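Local coordinates for sortase B (PDB 3PSQ), which is a class B sortase involved in pilus assembly, probably a cysteine transpeptidase that joins proteins through an acyl-thioester intermediate, at residues 132-143 / 195-206; 34-44 / 118-126. All blocks are in the same frame, centred on the assembly; numbering follows the deposited sequence. Where two conformers were deposited one is given.

Interaction 1. Residues 132-143 / 195-206; sequences KINIFACIQTDA and TDGRIIVIGQIE. With ZN (zinc ion), chain M.
A classic beta bulge sets Phe-136 and Ala-137 opposite the single residue Ile-202 in the antiparallel pairing of 132-143 with 195-206. The carbonyl of Ile-202 takes a bond from Phe-136 N and a weak one from Ala-137 N. With Phe-136 CG set between backbone N and carbonyl carbon (chi1 65°), the ring folds over Ile-202, whose CG2 sits over its face, 4.3 Å from the centroid. Ile-202 CG2 also meets Ala-137 CB at 3.6 Å and Ile-139 CD1 at 3.7 Å. Near the carboxyl end, Asn-134 ND2 gives Glu-206 OE1 a straight 2.6 Å bond that lies in the amide plane, while amide and carboxylate are turned 70° apart. Glu-206 holds a zinc ion through both oxygens, OE2 the nearer at 2.0 Å, so Asn-134 acts as a second-shell partner. At the far end Arg-198, its chain bent at chi2 (-75°), lays one guanidinium face under Ala-143 CB, and its NH1 bonds Gly-197 O; by prediction this arginine stabilises the transition state. Helix 159-167 packs on Ala-137, Ile-139 and Ile-202, strand 120-125 touches Ile-133 and Ile-135, and strand 184-190 flanks 197-205, bringing Cys-190 to Arg-198.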
loop_
_atom_site.group_PDB
_atom_site.type_symbol
_atom_site.label_atom_id
_atom_site.label_comp_id
_atom_site.label_asym_id
_atom_site.label_seq_id
_atom_site.Cartn_x
_atom_site.Cartn_y
_atom_site.Cartn_z
ATOM N N LYS A 132 3.594 -9.895 -7.991
ATOM C CA LYS A 132 3.335 -8.878 -8.964
ATOM C C LYS A 132 1.911 -8.504 -8.698
ATOM O O LYS A 132 1.062 -9.372 -8.485
ATOM C CB LYS A 132 3.510 -9.422 -10.387
ATOM C CG LYS A 132 3.185 -8.448 -11.480
ATOM C CD LYS A 132 3.531 -9.063 -12.841
ATOM C CE LYS A 132 2.545 -8.579 -13.922
ATOM N NZ LYS A 132 2.848 -9.151 -15.275
ATOM N N ILE A 133 1.653 -7.214 -8.665
ATOM C CA ILE A 133 0.318 -6.761 -8.383
ATOM C C ILE A 133 -0.154 -5.982 -9.577
ATOM O O ILE A 133 0.567 -5.113 -10.038
ATOM C CB ILE A 133 0.308 -5.851 -7.114
ATOM C CG1 ILE A 133 0.697 -6.654 -5.876
ATOM C CG2 ILE A 133 -1.021 -5.224 -6.917
ATOM C CD1 ILE A 133 2.195 -6.753 -5.618
ATOM N N ASN A 134 -1.355 -6.287 -10.073
ATOM C CA ASN A 134 -1.936 -5.576 -11.213
ATOM C C ASN A 134 -2.852 -4.417 -10.732
ATOM O O ASN A 134 -3.897 -4.666 -10.126
ATOM C CB ASN A 134 -2.782 -6.554 -12.075
ATOM C CG ASN A 134 -1.983 -7.754 -12.585
ATOM O OD1 ASN A 134 -0.991 -7.589 -13.298
ATOM N ND2 ASN A 134 -2.415 -8.961 -12.227
ATOM N N ILE A 135 -2.486 -3.175 -11.025
ATOM C CA ILE A 135 -3.238 -2.016 -10.539
ATOM C C ILE A 135 -4.571 -1.863 -11.266
ATOM O O ILE A 135 -4.614 -1.925 -12.500
ATOM C CB ILE A 135 -2.402 -0.694 -10.707
ATOM C CG1 ILE A 135 -1.041 -0.822 -10.000
ATOM C CG2 ILE A 135 -3.218 0.539 -10.262
ATOM C CD1 ILE A 135 -0.062 0.308 -10.298
ATOM N N PHE A 136 -5.664 -1.651 -10.543
ATOM C CA PHE A 136 -6.932 -1.435 -11.239
ATOM C C PHE A 136 -7.693 -0.188 -10.814
ATOM O O PHE A 136 -8.652 0.161 -11.463
ATOM C CB PHE A 136 -7.854 -2.664 -11.165
ATOM C CG PHE A 136 -8.327 -2.999 -9.780
ATOM C CD1 PHE A 136 -9.479 -2.426 -9.269
ATOM C CD2 PHE A 136 -7.622 -3.894 -8.996
ATOM C CE1 PHE A 136 -9.915 -2.729 -7.977
ATOM C CE2 PHE A 136 -8.053 -4.218 -7.702
ATOM C CZ PHE A 136 -9.195 -3.645 -7.199
ATOM N N ALA A 137 -7.281 0.496 -9.745
ATOM C CA ALA A 137 -8.000 1.707 -9.322
ATOM C C ALA A 137 -7.120 2.715 -8.599
ATOM O O ALA A 137 -6.211 2.347 -7.856
ATOM C CB ALA A 137 -9.197 1.344 -8.439
ATOM N N CYS A 138 -7.420 3.992 -8.828
ATOM C CA CYS A 138 -6.931 5.084 -8.004
ATOM C C CYS A 138 -8.129 5.720 -7.331
ATOM O O CYS A 138 -9.044 6.195 -8.009
ATOM C CB CYS A 138 -6.262 6.127 -8.889
ATOM S SG CYS A 138 -5.468 7.445 -7.965
ATOM N N ILE A 139 -8.123 5.757 -6.005
ATOM C CA ILE A 139 -9.310 6.146 -5.214
ATOM C C ILE A 139 -9.115 7.465 -4.454
ATOM O O ILE A 139 -8.035 7.729 -3.899
ATOM C CB ILE A 139 -9.613 5.015 -4.196
ATOM C CG1 ILE A 139 -9.963 3.709 -4.927
ATOM C CG2 ILE A 139 -10.654 5.422 -3.145
ATOM C CD1 ILE A 139 -9.615 2.451 -4.155
ATOM N N GLN A 140 -10.137 8.311 -4.457
ATOM C CA GLN A 140 -10.132 9.459 -3.569
ATOM C C GLN A 140 -11.202 9.260 -2.515
ATOM O O GLN A 140 -12.394 9.105 -2.800
ATOM C CB GLN A 140 -10.330 10.800 -4.273
ATOM C CG GLN A 140 -10.511 11.973 -3.272
ATOM C CD GLN A 140 -9.194 12.638 -2.834
ATOM O OE1 GLN A 140 -8.595 12.285 -1.807
ATOM N NE2 GLN A 140 -8.746 13.618 -3.622
ATOM N N THR A 141 -10.747 9.227 -1.276
ATOM C CA THR A 141 -11.652 8.995 -0.206
ATOM C C THR A 141 -11.152 9.867 0.929
ATOM O O THR A 141 -10.357 10.775 0.703
ATOM C CB THR A 141 -11.717 7.482 0.125
ATOM O OG1 THR A 141 -12.708 7.285 1.105
ATOM C CG2 THR A 141 -10.392 6.943 0.656
ATOM N N ASP A 142 -11.642 9.639 2.138
ATOM C CA ASP A 142 -11.115 10.400 3.271
ATOM C C ASP A 142 -10.788 9.476 4.446
ATOM O O ASP A 142 -11.008 8.247 4.364
ATOM C CB ASP A 142 -12.072 11.516 3.655
ATOM C CG ASP A 142 -13.384 10.997 4.140
ATOM O OD1 ASP A 142 -13.428 9.926 4.769
ATOM O OD2 ASP A 142 -14.392 11.682 3.910
ATOM N N ALA A 143 -10.272 10.064 5.523
ATOM C CA ALA A 143 -9.798 9.317 6.687
ATOM C C ALA A 143 -10.893 8.428 7.271
ATOM O O ALA A 143 -10.599 7.510 8.031
ATOM C CB ALA A 143 -9.269 10.285 7.764
ATOM N N THR A 195 -10.430 17.644 2.138
ATOM C CA THR A 195 -10.757 17.564 3.581
ATOM C C THR A 195 -10.554 16.150 4.122
ATOM O O THR A 195 -11.273 15.225 3.709
ATOM C CB THR A 195 -12.195 18.092 3.903
ATOM O OG1 THR A 195 -12.261 19.512 3.642
ATOM C CG2 THR A 195 -12.575 17.854 5.389
ATOM N N ASP A 196 -9.581 15.988 5.035
ATOM C CA ASP A 196 -9.269 14.669 5.616
ATOM C C ASP A 196 -8.941 13.666 4.523
ATOM O O ASP A 196 -9.110 12.465 4.700
ATOM C CB ASP A 196 -10.461 14.172 6.435
ATOM C CG ASP A 196 -10.801 15.125 7.557
ATOM O OD1 ASP A 196 -9.876 15.594 8.247
ATOM O OD2 ASP A 196 -11.978 15.417 7.767
ATOM N N GLY A 197 -8.458 14.195 3.397
ATOM C CA GLY A 197 -8.421 13.459 2.158
ATOM C C GLY A 197 -7.440 12.327 2.221
ATOM O O GLY A 197 -6.376 12.468 2.858
ATOM N N ARG A 198 -7.813 11.194 1.600
ATOM C CA ARG A 198 -6.880 10.052 1.469
ATOM C C ARG A 198 -6.808 9.587 0.022
ATOM O O ARG A 198 -7.807 9.587 -0.691
ATOM C CB ARG A 198 -7.228 8.869 2.395
ATOM C CG ARG A 198 -7.264 9.158 3.889
ATOM C CD ARG A 198 -5.884 9.303 4.489
ATOM N NE ARG A 198 -5.925 9.591 5.927
ATOM C CZ ARG A 198 -5.885 10.810 6.467
ATOM N NH1 ARG A 198 -5.805 11.885 5.681
ATOM N NH2 ARG A 198 -5.892 10.977 7.802
ATOM N N ILE A 199 -5.622 9.204 -0.413
ATOM C CA ILE A 199 -5.520 8.557 -1.693
ATOM C C ILE A 199 -5.236 7.056 -1.513
ATOM O O ILE A 199 -4.445 6.667 -0.651
ATOM C CB ILE A 199 -4.444 9.225 -2.612
ATOM C CG1 ILE A 199 -4.450 8.550 -3.982
ATOM C CG2 ILE A 199 -3.071 9.188 -1.945
ATOM C CD1 ILE A 199 -3.653 9.273 -5.054
ATOM N N ILE A 200 -5.870 6.219 -2.337
ATOM C CA ILE A 200 -5.542 4.798 -2.350
ATOM C C ILE A 200 -5.292 4.359 -3.795
ATOM O O ILE A 200 -6.111 4.645 -4.673
ATOM C CB ILE A 200 -6.700 3.929 -1.772
ATOM C CG1 ILE A 200 -7.063 4.384 -0.352
ATOM C CG2 ILE A 200 -6.335 2.457 -1.812
ATOM C CD1 ILE A 200 -8.224 3.643 0.297
ATOM N N VAL A 201 -4.159 3.694 -4.023
ATOM C CA VAL A 201 -3.884 2.954 -5.239
ATOM C C VAL A 201 -3.985 1.463 -4.907
ATOM O O VAL A 201 -3.254 0.929 -4.043
ATOM C CB VAL A 201 -2.490 3.246 -5.798
ATOM C CG1 VAL A 201 -2.168 2.305 -6.979
ATOM C CG2 VAL A 201 -2.376 4.713 -6.254
ATOM N N ILE A 202 -4.929 0.796 -5.561
ATOM C CA ILE A 202 -5.182 -0.622 -5.285
ATOM C C ILE A 202 -4.913 -1.519 -6.504
ATOM O O ILE A 202 -5.215 -1.153 -7.643
ATOM C CB ILE A 202 -6.606 -0.834 -4.726
ATOM C CG1 ILE A 202 -6.891 -2.315 -4.531
ATOM C CG2 ILE A 202 -7.620 -0.283 -5.672
ATOM C CD1 ILE A 202 -7.982 -2.536 -3.536
ATOM N N GLY A 203 -4.305 -2.676 -6.261
ATOM C CA GLY A 203 -4.146 -3.665 -7.307
ATOM C C GLY A 203 -4.535 -5.084 -6.905
ATOM O O GLY A 203 -4.767 -5.378 -5.725
ATOM N N GLN A 204 -4.577 -5.980 -7.887
ATOM C CA GLN A 204 -4.821 -7.407 -7.610
ATOM C C GLN A 204 -3.568 -8.234 -7.766
ATOM O O GLN A 204 -2.879 -8.106 -8.768
ATOM C CB GLN A 204 -5.894 -7.941 -8.542
ATOM C CG GLN A 204 -6.430 -9.304 -8.196
ATOM C CD GLN A 204 -7.596 -9.653 -9.113
ATOM O OE1 GLN A 204 -8.760 -9.442 -8.774
ATOM N NE2 GLN A 204 -7.278 -10.110 -10.314
ATOM N N ILE A 205 -3.257 -9.066 -6.783
ATOM C CA ILE A 205 -2.079 -9.930 -6.888
ATOM C C ILE A 205 -2.137 -10.848 -8.152
ATOM O O ILE A 205 -3.118 -11.563 -8.393
ATOM C CB ILE A 205 -1.897 -10.790 -5.641
ATOM C CG1 ILE A 205 -1.817 -9.918 -4.378
ATOM C CG2 ILE A 205 -0.653 -11.637 -5.763
ATOM C CD1 ILE A 205 -1.730 -10.745 -3.101
ATOM N N GLU A 206 -1.090 -10.783 -8.966
ATOM C CA GLU A 206 -0.998 -11.548 -10.195
ATOM C C GLU A 206 -1.416 -12.988 -9.966
ATOM O O GLU A 206 -0.647 -13.763 -9.385
ATOM C CB GLU A 206 0.444 -11.502 -10.701
ATOM C CG GLU A 206 0.721 -12.348 -11.948
ATOM C CD GLU A 206 -0.035 -11.837 -13.132
ATOM O OE1 GLU A 206 -1.016 -11.059 -12.931
ATOM O OE2 GLU A 206 0.352 -12.208 -14.282
HETATM ZN ZN ZN M . -1.165 -11.459 -15.422
HETATM O O HOH W 1 2.350 -12.612 -8.355
HETATM O O HOH W 2 0.176 -9.738 -15.597
HETATM O O HOH W 3 -4.640 -10.384 -11.216
HETATM O O HOH W 4 -1.471 -13.746 -14.853
#

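Interaction 2. Residues 34-44 / 118-126. With ZN (zinc ion), chain K; ZN (zinc ion), chain P; ZN (zinc ion), chain N; ACY (acetic acid), chain F.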
loop_
_atom_site.group_PDB
_atom_site.type_symbol
_atom_site.label_atom_id
_atom_site.label_comp_id
_atom_site.label_asym_id
_atom_site.label_seq_id
_atom_site.Cartn_x
_atom_site.Cartn_y
_atom_site.Cartn_z
ATOM N N SER A 34 13.572 -6.776 13.095
ATOM C CA SER A 34 12.637 -7.853 12.756
ATOM C C SER A 34 11.252 -7.365 12.288
ATOM O O SER A 34 10.484 -8.161 11.711
ATOM C CB SER A 34 12.501 -8.821 13.924
ATOM O OG SER A 34 11.887 -8.171 15.036
ATOM N N ASP A 35 10.927 -6.082 12.511
ATOM C CA ASP A 35 9.720 -5.487 11.887
ATOM C C ASP A 35 9.802 -5.371 10.349
ATOM O O ASP A 35 8.773 -5.314 9.677
ATOM C CB ASP A 35 9.450 -4.084 12.442
ATOM C CG ASP A 35 8.868 -4.086 13.849
ATOM O OD1 ASP A 35 8.753 -5.156 14.467
ATOM O OD2 ASP A 35 8.521 -2.988 14.334
ATOM N N VAL A 36 11.017 -5.274 9.803
ATOM C CA VAL A 36 11.217 -5.220 8.349
ATOM C C VAL A 36 10.712 -6.536 7.711
ATOM O O VAL A 36 11.085 -7.611 8.156
ATOM C CB VAL A 36 12.699 -4.919 7.971
ATOM C CG1 VAL A 36 12.903 -4.971 6.445
ATOM C CG2 VAL A 36 13.162 -3.515 8.539
ATOM N N MET A 37 9.845 -6.458 6.700
ATOM C CA MET A 37 9.240 -7.709 6.195
ATOM C C MET A 37 8.966 -7.759 4.686
ATOM O O MET A 37 8.490 -8.759 4.188
ATOM C CB MET A 37 7.949 -8.094 6.978
ATOM C CG MET A 37 7.035 -6.949 7.292
ATOM S SD MET A 37 6.300 -6.116 5.878
ATOM C CE MET A 37 5.429 -7.485 5.031
ATOM N N ALA A 38 9.228 -6.684 3.969
ATOM C CA ALA A 38 9.055 -6.705 2.517
ATOM C C ALA A 38 9.794 -5.555 1.820
ATOM O O ALA A 38 10.240 -4.616 2.457
ATOM C CB ALA A 38 7.587 -6.681 2.138
ATOM N N TRP A 39 9.896 -5.641 0.494
ATOM C CA TRP A 39 10.404 -4.551 -0.314
ATOM C C TRP A 39 9.342 -4.242 -1.324
ATOM O O TRP A 39 8.752 -5.158 -1.911
ATOM C CB TRP A 39 11.720 -4.934 -1.013
ATOM C CG TRP A 39 12.460 -3.731 -1.578
ATOM C CD1 TRP A 39 12.213 -3.094 -2.762
ATOM C CD2 TRP A 39 13.555 -3.028 -0.970
ATOM N NE1 TRP A 39 13.081 -2.027 -2.916
ATOM C CE2 TRP A 39 13.918 -1.983 -1.833
ATOM C CE3 TRP A 39 14.268 -3.191 0.229
ATOM C CZ2 TRP A 39 14.953 -1.101 -1.536
ATOM C CZ3 TRP A 39 15.273 -2.312 0.534
ATOM C CH2 TRP A 39 15.613 -1.280 -0.345
ATOM N N LEU A 40 9.097 -2.954 -1.544
ATOM C CA LEU A 40 8.082 -2.497 -2.482
ATOM C C LEU A 40 8.693 -1.656 -3.608
ATOM O O LEU A 40 9.478 -0.739 -3.359
ATOM C CB LEU A 40 7.040 -1.673 -1.733
ATOM C CG LEU A 40 6.017 -0.889 -2.536
ATOM C CD1 LEU A 40 4.948 -1.804 -3.142
ATOM C CD2 LEU A 40 5.345 0.203 -1.662
ATOM N N THR A 41 8.308 -1.956 -4.839
ATOM C CA THR A 41 8.773 -1.236 -6.009
ATOM C C THR A 41 7.575 -0.866 -6.868
ATOM O O THR A 41 6.710 -1.694 -7.126
ATOM C CB THR A 41 9.809 -2.066 -6.793
ATOM O OG1 THR A 41 10.943 -2.317 -5.944
ATOM C CG2 THR A 41 10.316 -1.300 -8.000
ATOM N N VAL A 42 7.468 0.404 -7.247
ATOM C CA VAL A 42 6.407 0.816 -8.159
ATOM C C VAL A 42 7.082 1.529 -9.321
ATOM O O VAL A 42 7.490 2.685 -9.207
ATOM C CB VAL A 42 5.358 1.762 -7.521
ATOM C CG1 VAL A 42 4.226 2.094 -8.543
ATOM C CG2 VAL A 42 4.791 1.166 -6.240
ATOM N N LYS A 43 7.245 0.801 -10.426
ATOM C CA LYS A 43 7.772 1.343 -11.692
ATOM C C LYS A 43 7.022 2.580 -12.112
ATOM O O LYS A 43 5.786 2.616 -12.093
ATOM C CB LYS A 43 7.663 0.275 -12.817
ATOM C CG LYS A 43 8.939 -0.551 -13.071
ATOM C CD LYS A 43 8.680 -1.737 -14.090
ATOM C CE LYS A 43 8.684 -1.307 -15.593
ATOM N NZ LYS A 43 8.262 -2.446 -16.549
ATOM N N GLY A 44 7.778 3.592 -12.528
ATOM C CA GLY A 44 7.171 4.851 -12.953
ATOM C C GLY A 44 7.213 5.860 -11.807
ATOM O O GLY A 44 6.755 6.998 -11.947
ATOM N N HIS A 118 1.286 2.980 -16.356
ATOM C CA HIS A 118 1.924 2.261 -15.244
ATOM C C HIS A 118 0.863 1.445 -14.537
ATOM O O HIS A 118 -0.077 2.005 -13.947
ATOM C CB HIS A 118 2.562 3.283 -14.313
ATOM C CG HIS A 118 3.553 4.166 -15.004
ATOM N ND1 HIS A 118 4.786 3.706 -15.421
ATOM C CD2 HIS A 118 3.497 5.469 -15.362
ATOM C CE1 HIS A 118 5.458 4.689 -15.992
ATOM N NE2 HIS A 118 4.702 5.775 -15.955
ATOM N N LYS A 119 0.992 0.126 -14.622
ATOM C CA LYS A 119 -0.132 -0.780 -14.379
ATOM C C LYS A 119 0.183 -1.853 -13.353
ATOM O O LYS A 119 -0.654 -2.691 -13.050
ATOM C CB LYS A 119 -0.510 -1.472 -15.689
ATOM C CG LYS A 119 -1.138 -0.575 -16.705
ATOM C CD LYS A 119 -0.988 -1.194 -18.084
ATOM C CE LYS A 119 -2.186 -0.856 -18.948
ATOM N NZ LYS A 119 -2.305 -1.924 -19.985
ATOM N N GLU A 120 1.402 -1.849 -12.834
ATOM C CA GLU A 120 1.767 -2.866 -11.885
ATOM C C GLU A 120 2.696 -2.309 -10.785
ATOM O O GLU A 120 3.364 -1.291 -10.958
ATOM C CB GLU A 120 2.446 -4.016 -12.625
ATOM C CG GLU A 120 3.608 -3.526 -13.471
ATOM C CD GLU A 120 4.236 -4.610 -14.306
ATOM O OE1 GLU A 120 3.723 -4.845 -15.428
ATOM O OE2 GLU A 120 5.243 -5.200 -13.842
ATOM N N PHE A 121 2.736 -2.998 -9.648
ATOM C CA PHE A 121 3.826 -2.811 -8.730
ATOM C C PHE A 121 4.149 -4.160 -8.194
ATOM O O PHE A 121 3.391 -5.117 -8.402
ATOM C CB PHE A 121 3.506 -1.784 -7.642
ATOM C CG PHE A 121 2.374 -2.164 -6.704
ATOM C CD1 PHE A 121 2.632 -2.883 -5.539
ATOM C CD2 PHE A 121 1.084 -1.732 -6.954
ATOM C CE1 PHE A 121 1.591 -3.180 -4.642
ATOM C CE2 PHE A 121 0.046 -1.998 -6.085
ATOM C CZ PHE A 121 0.289 -2.734 -4.921
ATOM N N SER A 122 5.284 -4.276 -7.532
ATOM C CA SER A 122 5.696 -5.585 -7.113
ATOM C C SER A 122 6.247 -5.581 -5.698
ATOM O O SER A 122 6.750 -4.561 -5.226
ATOM C CB SER A 122 6.747 -6.107 -8.096
ATOM O OG SER A 122 7.885 -5.273 -8.089
ATOM N N ILE A 123 6.161 -6.722 -5.026
ATOM C CA ILE A 123 6.589 -6.806 -3.663
ATOM C C ILE A 123 7.498 -8.012 -3.547
ATOM O O ILE A 123 7.229 -9.030 -4.156
ATOM C CB ILE A 123 5.374 -6.935 -2.704
ATOM C CG1 ILE A 123 4.703 -5.576 -2.515
ATOM C CG2 ILE A 123 5.776 -7.534 -1.353
ATOM C CD1 ILE A 123 3.287 -5.689 -2.000
ATOM N N GLU A 124 8.569 -7.900 -2.771
ATOM C CA GLU A 124 9.337 -9.057 -2.425
ATOM C C GLU A 124 9.277 -9.254 -0.920
ATOM O O GLU A 124 9.586 -8.328 -0.151
ATOM C CB GLU A 124 10.785 -8.889 -2.860
ATOM C CG GLU A 124 11.677 -10.035 -2.431
ATOM C CD GLU A 124 12.999 -10.037 -3.179
ATOM O OE1 GLU A 124 13.207 -9.173 -4.052
ATOM O OE2 GLU A 124 13.844 -10.903 -2.910
ATOM N N THR A 125 8.930 -10.470 -0.500
ATOM C CA THR A 125 8.758 -10.737 0.906
ATOM C C THR A 125 10.083 -11.065 1.556
ATOM O O THR A 125 11.117 -11.104 0.888
ATOM C CB THR A 125 7.725 -11.857 1.179
ATOM O OG1 THR A 125 8.319 -13.125 0.899
ATOM C CG2 THR A 125 6.440 -11.634 0.350
ATOM N N LYS A 126 10.051 -11.280 2.863
ATOM C CA LYS A 126 11.265 -11.569 3.594
ATOM C C LYS A 126 11.765 -12.985 3.364
ATOM O O LYS A 126 12.926 -13.283 3.647
ATOM C CB LYS A 126 11.113 -11.283 5.081
ATOM C CG LYS A 126 10.125 -12.136 5.830
ATOM C CD LYS A 126 10.347 -11.961 7.331
ATOM C CE LYS A 126 9.160 -12.459 8.102
ATOM N NZ LYS A 126 8.961 -11.634 9.347
HETATM ZN ZN ZN K . 6.211 7.021 -16.690
HETATM ZN ZN ZN P . 7.863 -2.845 16.235
HETATM ZN ZN ZN N . 15.877 -10.876 -3.675
HETATM C C ACY F . 10.412 -6.178 -5.785
HETATM O O ACY F . 11.522 -5.656 -5.536
HETATM O OXT ACY F . 9.334 -5.703 -5.367
HETATM C CH3 ACY F . 10.369 -7.430 -6.624
HETATM O O HOH W 5 7.254 8.387 -14.749
HETATM O O HOH W 6 4.535 8.309 -16.999
HETATM O O HOH W 7 8.302 5.625 -16.518
HETATM O O HOH W 8 16.816 -9.475 -2.172
HETATM O O HOH W 9 9.626 -3.227 17.197
#
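Glu-124 O accepts a bond from Trp-39 N at 2.8 Å, and Ala-38 CA closes on the same oxygen in a CA-H...O contact. Trp-39 O answers with the return bond from Glu-124 N, and Thr-41 and Ser-122 form the next hydrogen-bonded pair of this antiparallel arrangement. On one face, Leu-40 CD1 touches both Phe-121 CD1, 3.5 Å away, and Ile-123 CG1, 3.8 Å away, placed there by a CG anti to the backbone N (chi1 169°) and a turn at chi2 (74°). Two residues on, Val-42 CG2 meets Phe-121 CB. These residues belong to the beta barrel of the sortase fold, in which strand 36-41 lies between strands 48-53 and 120-125. The other face, which carries Trp-39, Thr-41, Ser-122 and Glu-124, is more polar: Ser-122 OG donates to OXT of an acetic acid molecule, probably from the crystallisation liquor. Glu-124 extends its chain to put OE2 on a zinc ion at 2.2 Å, while Lys-22 makes a salt bridge with its OE1 and also bonds the acetic acid. Trp-39 NE1 and Thr-41 OG1 both bond Asp-48. Beyond the paired strands, Gly-44 CA lies over one face of the His-118 ring, 3.8 Å from its centroid, and His-118 NE2 binds another zinc ion at 2.1 Å.

In the fold
Strand 120-125 of interaction 2 is followed in the chain by strand 130-142 of interaction 1, and the two probably share hydrogen bonds from Ile-133 N to Phe-121 O (2.7 Å) and from Ile-135 N to Lys-119 O (2.8 Å). Because these inner strands are neighbours, the two antiparallel pairings become one continuous sheet. The contact centres lie about 15 Å apart, on opposite sides of the centre of the chain. Interaction 1 contributes Arg-198 to the predicted active site: its side chain comes within about 4 Å of that of Cys-190, which binds a zinc ion with His-96 and Asp-192. In interaction 2, Asp-35 joins Glu-55 and Glu-59 at a different zinc ion, separate from those on His-118, Glu-124 and Glu-206.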